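Local coordinates for protein FAD-dependent pyridine nucleotide-disulphide oxidoreductase (Desulfovibrio vulgaris, PDB 3IWA) that probably uses FAD and a pyridine nucleotide to carry out redox chemistry as a pyridine nucleotide-disulphide oxidoreductase, at residues A[300-305]-A[398-403]; A[176-179]-A[183-186]; A[95-100]-A[286-291]. One frame throughout, in Å; residues are numbered along the deposited sequence.

Contact 1 (A[300-305]-A[398-403]); sequences NLVTGK and RVLGIQ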
loop_
_atom_site.group_PDB
_atom_site.type_symbol
_atom_site.label_atom_id
_atom_site.label_comp_id
_atom_site.label_asym_id
_atom_site.label_seq_id
_atom_site.Cartn_x
_atom_site.Cartn_y
_atom_site.Cartn_z
ATOM N N ASN A 300 0.200 19.670 7.040
ATOM C CA ASN A 300 -0.039 18.923 5.837
ATOM C C ASN A 300 1.312 18.352 5.473
ATOM O O ASN A 300 2.222 19.119 5.225
ATOM C CB ASN A 300 -0.559 19.843 4.730
ATOM C CG ASN A 300 -0.856 19.102 3.439
ATOM O OD1 ASN A 300 0.015 18.470 2.854
ATOM N ND2 ASN A 300 -2.076 19.176 3.003
ATOM N N LEU A 301 1.478 17.031 5.453
ATOM C CA LEU A 301 2.826 16.485 5.169
ATOM C C LEU A 301 3.308 16.562 3.695
ATOM O O LEU A 301 4.439 16.192 3.402
ATOM C CB LEU A 301 2.982 15.071 5.728
ATOM C CG LEU A 301 2.727 14.985 7.242
ATOM C CD1 LEU A 301 2.594 13.535 7.636
ATOM C CD2 LEU A 301 3.818 15.649 8.057
ATOM N N VAL A 302 2.463 17.005 2.774
ATOM C CA VAL A 302 2.889 17.159 1.383
ATOM C C VAL A 302 3.320 18.598 1.206
ATOM O O VAL A 302 4.421 18.852 0.715
ATOM C CB VAL A 302 1.802 16.861 0.358
ATOM C CG1 VAL A 302 2.270 17.330 -1.064
ATOM C CG2 VAL A 302 1.430 15.380 0.348
ATOM N N THR A 303 2.472 19.535 1.627
ATOM C CA THR A 303 2.764 20.951 1.426
ATOM C C THR A 303 3.733 21.540 2.422
ATOM O O THR A 303 4.302 22.582 2.161
ATOM C CB THR A 303 1.513 21.822 1.517
ATOM O OG1 THR A 303 0.988 21.766 2.846
ATOM C CG2 THR A 303 0.474 21.377 0.533
ATOM N N GLY A 304 3.889 20.902 3.581
ATOM C CA GLY A 304 4.735 21.429 4.654
ATOM C C GLY A 304 4.083 22.602 5.371
ATOM O O GLY A 304 4.715 23.301 6.157
ATOM N N LYS A 305 2.813 22.820 5.089
ATOM C CA LYS A 305 2.076 23.900 5.688
ATOM C C LYS A 305 0.987 23.312 6.568
ATOM O O LYS A 305 0.645 22.131 6.466
ATOM C CB LYS A 305 1.452 24.806 4.614
ATOM C CG LYS A 305 2.505 25.587 3.814
ATOM C CD LYS A 305 1.944 26.908 3.229
ATOM C CE LYS A 305 0.811 26.644 2.226
ATOM N NZ LYS A 305 0.250 27.894 1.636
ATOM N N ARG A 398 8.813 15.864 -7.407
ATOM C CA ARG A 398 8.142 15.292 -6.216
ATOM C C ARG A 398 6.757 14.851 -6.608
ATOM O O ARG A 398 6.106 15.490 -7.438
ATOM C CB ARG A 398 7.996 16.291 -5.108
ATOM C CG ARG A 398 9.138 16.368 -4.184
ATOM C CD ARG A 398 8.799 17.329 -3.027
ATOM N NE ARG A 398 7.665 16.860 -2.234
ATOM C CZ ARG A 398 6.778 17.648 -1.622
ATOM N NH1 ARG A 398 6.854 18.969 -1.714
ATOM N NH2 ARG A 398 5.789 17.100 -0.926
ATOM N N VAL A 399 6.330 13.733 -6.044
ATOM C CA VAL A 399 4.960 13.277 -6.203
ATOM C C VAL A 399 4.162 14.004 -5.131
ATOM O O VAL A 399 4.549 14.003 -4.007
ATOM C CB VAL A 399 4.862 11.746 -6.087
ATOM C CG1 VAL A 399 3.449 11.313 -6.174
ATOM C CG2 VAL A 399 5.685 11.057 -7.212
ATOM N N LEU A 400 3.075 14.673 -5.511
ATOM C CA LEU A 400 2.293 15.472 -4.572
ATOM C C LEU A 400 0.982 14.789 -4.185
ATOM O O LEU A 400 0.296 15.222 -3.256
ATOM C CB LEU A 400 1.996 16.866 -5.163
ATOM C CG LEU A 400 3.188 17.725 -5.612
ATOM C CD1 LEU A 400 2.822 19.018 -6.390
ATOM C CD2 LEU A 400 4.096 18.041 -4.437
ATOM N N GLY A 401 0.618 13.766 -4.939
ATOM C CA GLY A 401 -0.656 13.130 -4.784
ATOM C C GLY A 401 -0.922 12.056 -5.808
ATOM O O GLY A 401 -0.216 11.933 -6.823
ATOM N N ILE A 402 -1.965 11.287 -5.522
ATOM C CA ILE A 402 -2.366 10.183 -6.311
ATOM C C ILE A 402 -3.854 9.990 -6.065
ATOM O O ILE A 402 -4.282 10.099 -4.925
ATOM C CB ILE A 402 -1.547 8.921 -5.981
ATOM C CG1 ILE A 402 -1.917 7.815 -6.940
ATOM C CG2 ILE A 402 -1.734 8.452 -4.526
ATOM C CD1 ILE A 402 -1.003 6.629 -6.882
ATOM N N GLN A 403 -4.630 9.796 -7.144
ATOM C CA GLN A 403 -6.021 9.415 -7.049
ATOM C C GLN A 403 -6.401 8.354 -8.070
ATOM O O GLN A 403 -5.717 8.144 -9.007
ATOM C CB GLN A 403 -6.906 10.604 -7.295
ATOM C CG GLN A 403 -6.733 11.736 -6.335
ATOM C CD GLN A 403 -5.660 12.632 -6.727
ATOM O OE1 GLN A 403 -5.515 12.931 -7.897
ATOM N NE2 GLN A 403 -4.883 13.106 -5.755
#

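Contact 2 (A[176-179]-A[183-186]); sequences VSLA and GIDT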
loop_
_atom_site.group_PDB
_atom_site.type_symbol
_atom_site.label_atom_id
_atom_site.label_comp_id
_atom_site.label_asym_id
_atom_site.label_seq_id
_atom_site.Cartn_x
_atom_site.Cartn_y
_atom_site.Cartn_z
ATOM N N VAL A 176 -25.604 8.067 -2.092
ATOM C CA VAL A 176 -25.600 6.639 -2.365
ATOM C C VAL A 176 -26.455 5.888 -1.340
ATOM O O VAL A 176 -27.300 5.115 -1.713
ATOM C CB VAL A 176 -24.150 6.098 -2.364
ATOM C CG1 VAL A 176 -24.127 4.568 -2.379
ATOM C CG2 VAL A 176 -23.366 6.669 -3.549
ATOM N N SER A 177 -26.263 6.157 -0.057
ATOM C CA SER A 177 -27.042 5.500 0.984
ATOM C C SER A 177 -28.534 5.723 0.858
ATOM O O SER A 177 -29.311 4.779 0.982
ATOM C CB SER A 177 -26.635 6.000 2.356
ATOM O OG SER A 177 -25.382 5.469 2.722
ATOM N N LEU A 178 -28.927 6.976 0.664
ATOM C CA LEU A 178 -30.338 7.314 0.576
ATOM C C LEU A 178 -30.958 6.632 -0.637
ATOM O O LEU A 178 -32.011 6.025 -0.512
ATOM C CB LEU A 178 -30.578 8.834 0.539
ATOM C CG LEU A 178 -30.096 9.651 1.753
ATOM C CD1 LEU A 178 -30.377 11.139 1.602
ATOM C CD2 LEU A 178 -30.722 9.135 3.034
ATOM N N ALA A 179 -30.312 6.706 -1.796
ATOM C CA ALA A 179 -30.878 6.073 -2.992
ATOM C C ALA A 179 -30.853 4.548 -2.895
ATOM O O ALA A 179 -31.769 3.880 -3.361
ATOM C CB ALA A 179 -30.171 6.547 -4.254
ATOM N N GLY A 183 -34.279 3.793 -1.520
ATOM C CA GLY A 183 -34.952 4.222 -2.764
ATOM C C GLY A 183 -35.470 5.673 -2.796
ATOM O O GLY A 183 -36.429 6.007 -3.505
ATOM N N ILE A 184 -34.814 6.540 -2.041
ATOM C CA ILE A 184 -35.166 7.945 -1.983
ATOM C C ILE A 184 -34.682 8.623 -3.252
ATOM O O ILE A 184 -33.545 8.424 -3.674
ATOM C CB ILE A 184 -34.529 8.603 -0.735
ATOM C CG1 ILE A 184 -35.133 8.003 0.543
ATOM C CG2 ILE A 184 -34.753 10.078 -0.753
ATOM C CD1 ILE A 184 -34.385 8.356 1.840
ATOM N N ASP A 185 -35.556 9.411 -3.863
ATOM C CA ASP A 185 -35.190 10.318 -4.963
ATOM C C ASP A 185 -34.175 11.376 -4.509
ATOM O O ASP A 185 -34.475 12.242 -3.679
ATOM C CB ASP A 185 -36.449 10.991 -5.517
ATOM C CG ASP A 185 -36.193 11.759 -6.827
ATOM O OD1 ASP A 185 -35.105 12.360 -7.008
ATOM O OD2 ASP A 185 -37.101 11.767 -7.671
ATOM N N THR A 186 -32.972 11.283 -5.065
ATOM C CA THR A 186 -31.821 11.987 -4.533
ATOM C C THR A 186 -31.142 12.831 -5.583
ATOM O O THR A 186 -30.873 12.360 -6.680
ATOM C CB THR A 186 -30.824 10.986 -3.924
ATOM O OG1 THR A 186 -31.534 10.133 -3.026
ATOM C CG2 THR A 186 -29.747 11.695 -3.132
#

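Contact 3 (A[95-100]-A[286-291]); sequences AAHTVE and DPDIFA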
loop_
_atom_site.group_PDB
_atom_site.type_symbol
_atom_site.label_atom_id
_atom_site.label_comp_id
_atom_site.label_asym_id
_atom_site.label_seq_id
_atom_site.Cartn_x
_atom_site.Cartn_y
_atom_site.Cartn_z
ATOM N N ALA A 95 -5.705 28.593 34.328
ATOM C CA ALA A 95 -4.853 28.828 35.514
ATOM C C ALA A 95 -5.329 27.985 36.709
ATOM O O ALA A 95 -4.520 27.334 37.395
ATOM C CB ALA A 95 -4.821 30.316 35.876
ATOM N N ALA A 96 -6.646 27.978 36.918
ATOM C CA ALA A 96 -7.287 27.211 37.990
ATOM C C ALA A 96 -7.539 25.718 37.712
ATOM O O ALA A 96 -7.951 24.982 38.623
ATOM C CB ALA A 96 -8.618 27.882 38.350
ATOM N N HIS A 97 -7.350 25.288 36.463
ATOM C CA HIS A 97 -7.630 23.909 36.033
ATOM C C HIS A 97 -9.054 23.472 36.407
ATOM O O HIS A 97 -9.282 22.460 37.073
ATOM C CB HIS A 97 -6.575 22.949 36.590
ATOM C CG HIS A 97 -5.209 23.139 35.996
ATOM N ND1 HIS A 97 -4.471 24.289 36.162
ATOM C CD2 HIS A 97 -4.451 22.319 35.227
ATOM C CE1 HIS A 97 -3.318 24.172 35.526
ATOM N NE2 HIS A 97 -3.282 22.986 34.946
ATOM N N THR A 98 -10.016 24.255 35.958
ATOM C CA THR A 98 -11.421 23.989 36.226
ATOM C C THR A 98 -12.242 24.160 34.944
ATOM O O THR A 98 -11.912 24.972 34.091
ATOM C CB THR A 98 -12.002 24.954 37.318
ATOM O OG1 THR A 98 -12.061 26.281 36.799
ATOM C CG2 THR A 98 -11.144 24.954 38.596
ATOM N N VAL A 99 -13.304 23.371 34.832
ATOM C CA VAL A 99 -14.288 23.504 33.762
ATOM C C VAL A 99 -15.647 23.642 34.423
ATOM O O VAL A 99 -16.040 22.753 35.175
ATOM C CB VAL A 99 -14.393 22.246 32.860
ATOM C CG1 VAL A 99 -15.293 22.543 31.718
ATOM C CG2 VAL A 99 -13.042 21.776 32.371
ATOM N N GLU A 100 -16.364 24.728 34.137
ATOM C CA GLU A 100 -17.747 24.887 34.615
ATOM C C GLU A 100 -18.687 24.204 33.619
ATOM O O GLU A 100 -18.626 24.446 32.418
ATOM C CB GLU A 100 -18.140 26.361 34.782
ATOM C CG GLU A 100 -17.305 27.177 35.791
ATOM C CD GLU A 100 -17.747 28.657 35.860
ATOM O OE1 GLU A 100 -18.105 29.120 36.961
ATOM O OE2 GLU A 100 -17.768 29.361 34.821
ATOM N N ASP A 286 -1.726 25.304 25.752
ATOM C CA ASP A 286 -1.695 24.962 27.185
ATOM C C ASP A 286 -1.268 23.510 27.330
ATOM O O ASP A 286 -2.006 22.628 26.894
ATOM C CB ASP A 286 -3.071 25.143 27.811
ATOM C CG ASP A 286 -3.058 24.998 29.338
ATOM O OD1 ASP A 286 -2.490 24.040 29.884
ATOM O OD2 ASP A 286 -3.670 25.838 30.013
ATOM N N PRO A 287 -0.101 23.258 27.980
ATOM C CA PRO A 287 0.482 21.914 27.975
ATOM C C PRO A 287 -0.325 20.859 28.724
ATOM O O PRO A 287 -0.064 19.680 28.561
ATOM C CB PRO A 287 1.883 22.111 28.602
ATOM C CG PRO A 287 1.853 23.421 29.289
ATOM C CD PRO A 287 0.816 24.257 28.572
ATOM N N ASP A 288 -1.323 21.272 29.490
ATOM C CA ASP A 288 -2.223 20.323 30.170
ATOM C C ASP A 288 -3.514 20.069 29.383
ATOM O O ASP A 288 -4.378 19.303 29.800
ATOM C CB ASP A 288 -2.534 20.832 31.600
ATOM C CG ASP A 288 -1.260 20.898 32.500
ATOM O OD1 ASP A 288 -0.416 19.974 32.419
ATOM O OD2 ASP A 288 -1.107 21.872 33.271
ATOM N N ILE A 289 -3.626 20.702 28.224
ATOM C CA ILE A 289 -4.817 20.562 27.409
ATOM C C ILE A 289 -4.472 20.025 26.029
ATOM O O ILE A 289 -3.704 20.644 25.306
ATOM C CB ILE A 289 -5.540 21.894 27.253
ATOM C CG1 ILE A 289 -5.895 22.462 28.657
ATOM C CG2 ILE A 289 -6.777 21.690 26.398
ATOM C CD1 ILE A 289 -6.626 23.792 28.626
ATOM N N PHE A 290 -5.071 18.881 25.694
ATOM C CA PHE A 290 -4.899 18.226 24.403
ATOM C C PHE A 290 -6.158 18.477 23.585
ATOM O O PHE A 290 -7.187 18.746 24.152
ATOM C CB PHE A 290 -4.696 16.696 24.556
ATOM C CG PHE A 290 -3.473 16.301 25.381
ATOM C CD1 PHE A 290 -3.564 16.176 26.768
ATOM C CD2 PHE A 290 -2.260 16.044 24.768
ATOM C CE1 PHE A 290 -2.454 15.828 27.524
ATOM C CE2 PHE A 290 -1.131 15.698 25.500
ATOM C CZ PHE A 290 -1.212 15.583 26.880
ATOM N N ALA A 291 -6.043 18.333 22.259
ATOM C CA ALA A 291 -7.114 18.508 21.300
ATOM C C ALA A 291 -6.823 17.612 20.099
ATOM O O ALA A 291 -5.676 17.391 19.751
ATOM C CB ALA A 291 -7.201 19.979 20.855
#

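Contact 1 (A[300-305]-A[398-403])
V302 points toward the 398-403 segment, setting CG1 against R398 and L400 while its carbonyl meets the edge of the R398 guanidinium. R398 NH2 donates to V302 O at 2.8 Å, nearly straight at the hydrogen (160°) and close to the guanidinium plane. The long arginine chain suits this place because its bend at chi3 (62°) brings the flat end back along its own strand. One face of that end lies under L400 CD2, 3.8 Å above the plane and over its centre. V302 CG1 lies 3.5 Å from R398 NH2. It also touches L400 CD2, at 3.9 Å, and L400 O, which CG2 approaches too. The compact, branched valine thus offers a methyl to guanidinium and leucine while its carbonyl takes the hydrogen bond. N300 shapes the loop: its OD1 takes the N-H groups of V302 and T303, the first closing an Asx turn. This is inter-domain packing, a loop of the oxidoreductase family region against a strand of the dimerisation domain. In that strand, 399-406, L400 and G401 form a classic beta bulge opposite V391 of strand 386-393, while V399 and I402 pack against helix 409-423.

Contact 2 (A[176-179]-A[183-186])
L178 CG and I184 CG1 both stand anti to their own carbonyl carbons (chi1 -61° and -65°), and these rotations bring the side-chain ends together: L178 CD2 meets I184 CD1 at 3.9 Å. I184 CD1 also lies 4.1 Å from L178 CB, so it fits beside the base of the leucine as well as its tip. T186 has OG1 in the equivalent position (chi1 -51°), which lets the hydroxyl reach back and donate to I184 O at 2.7 Å. This internal bond satisfies a polar group that faces the helix, and T186 OG1 itself rests 3.9 Å from L178 CB. A179, with no more than a methyl, lets the chain pass close by, its CA 3.6 Å from I184 O. These segments are the helix-to-strand half of a beta-alpha-beta unit formed by strand 161-165, helix 169-182 and strand 185-189, part of a Rossmann-type parallel sheet. A glycine-rich turn between the first strand and the helix is consistent with pyridine nucleotide binding, as in relatives. At the far end of the helix, G183 takes up positive phi, a conformation that glycine adopts readily, and the chain turns back. I184 N then donates to L178 O at 3.2 Å, while the bond from G183 N to A179 O is weak. Deeper in, A162 of strand 161-165 receives both L178 and I184, and T186 packs on I164.

Contact 3 (A[95-100]-A[286-291])
A single nearly straight hydrogen bond makes the contact between H97 and D288: H97 NE2 donates to D288 OD2 at 3.0 Å with an angle of 177° at the hydrogen. The oxygen lies in the ring plane, yet the carboxylate is turned so that OD2 is met on its anti side and from outside its own plane; the two planes stand 54° apart. Histidine suits the place because its two ring nitrogens face two acceptors in one plane. H97 ND1 makes a longer bond to A95 O at 3.3 Å, and the pair fixes the ring's rotation. Donation from both nitrogens would need the imidazolium form, which a nearby carboxylate would probably favour. The other oxygen of D288, OD1, forms a salt bridge with K116. D286 steadies the acceptor's base: its OD1 accepts from D288 N at 3.0 Å in an Asx turn, within a type I turn from D286 to I289, and its OD2 pairs with R94. The bond ties the antiparallel meander of strands 87-93, 98-103 and 109-113 to strand 289-291, outermost within this chain in the parallel sheet, as in the FAD-binding domain of relatives.

Overall arrangement
The three contacts are spread widely through the chain and none touches another. Contacts 2 and 3 are the most distant pair, with centres 44 Å apart and nearest atoms about 28 Å apart, on opposite sides of the chain's centre, although in sequence contact 2 falls between the two segments of contact 3. Contact 1 has its centre 34 Å from each of the others, its nearest atoms being about 14 Å from contact 3 and about 17 Å from contact 2. By family, contacts 2 and 3 belong to the probable nucleotide- and flavin-binding parts respectively, while contact 1 joins a loop of the oxidoreductase family region to a strand of the dimerisation domain.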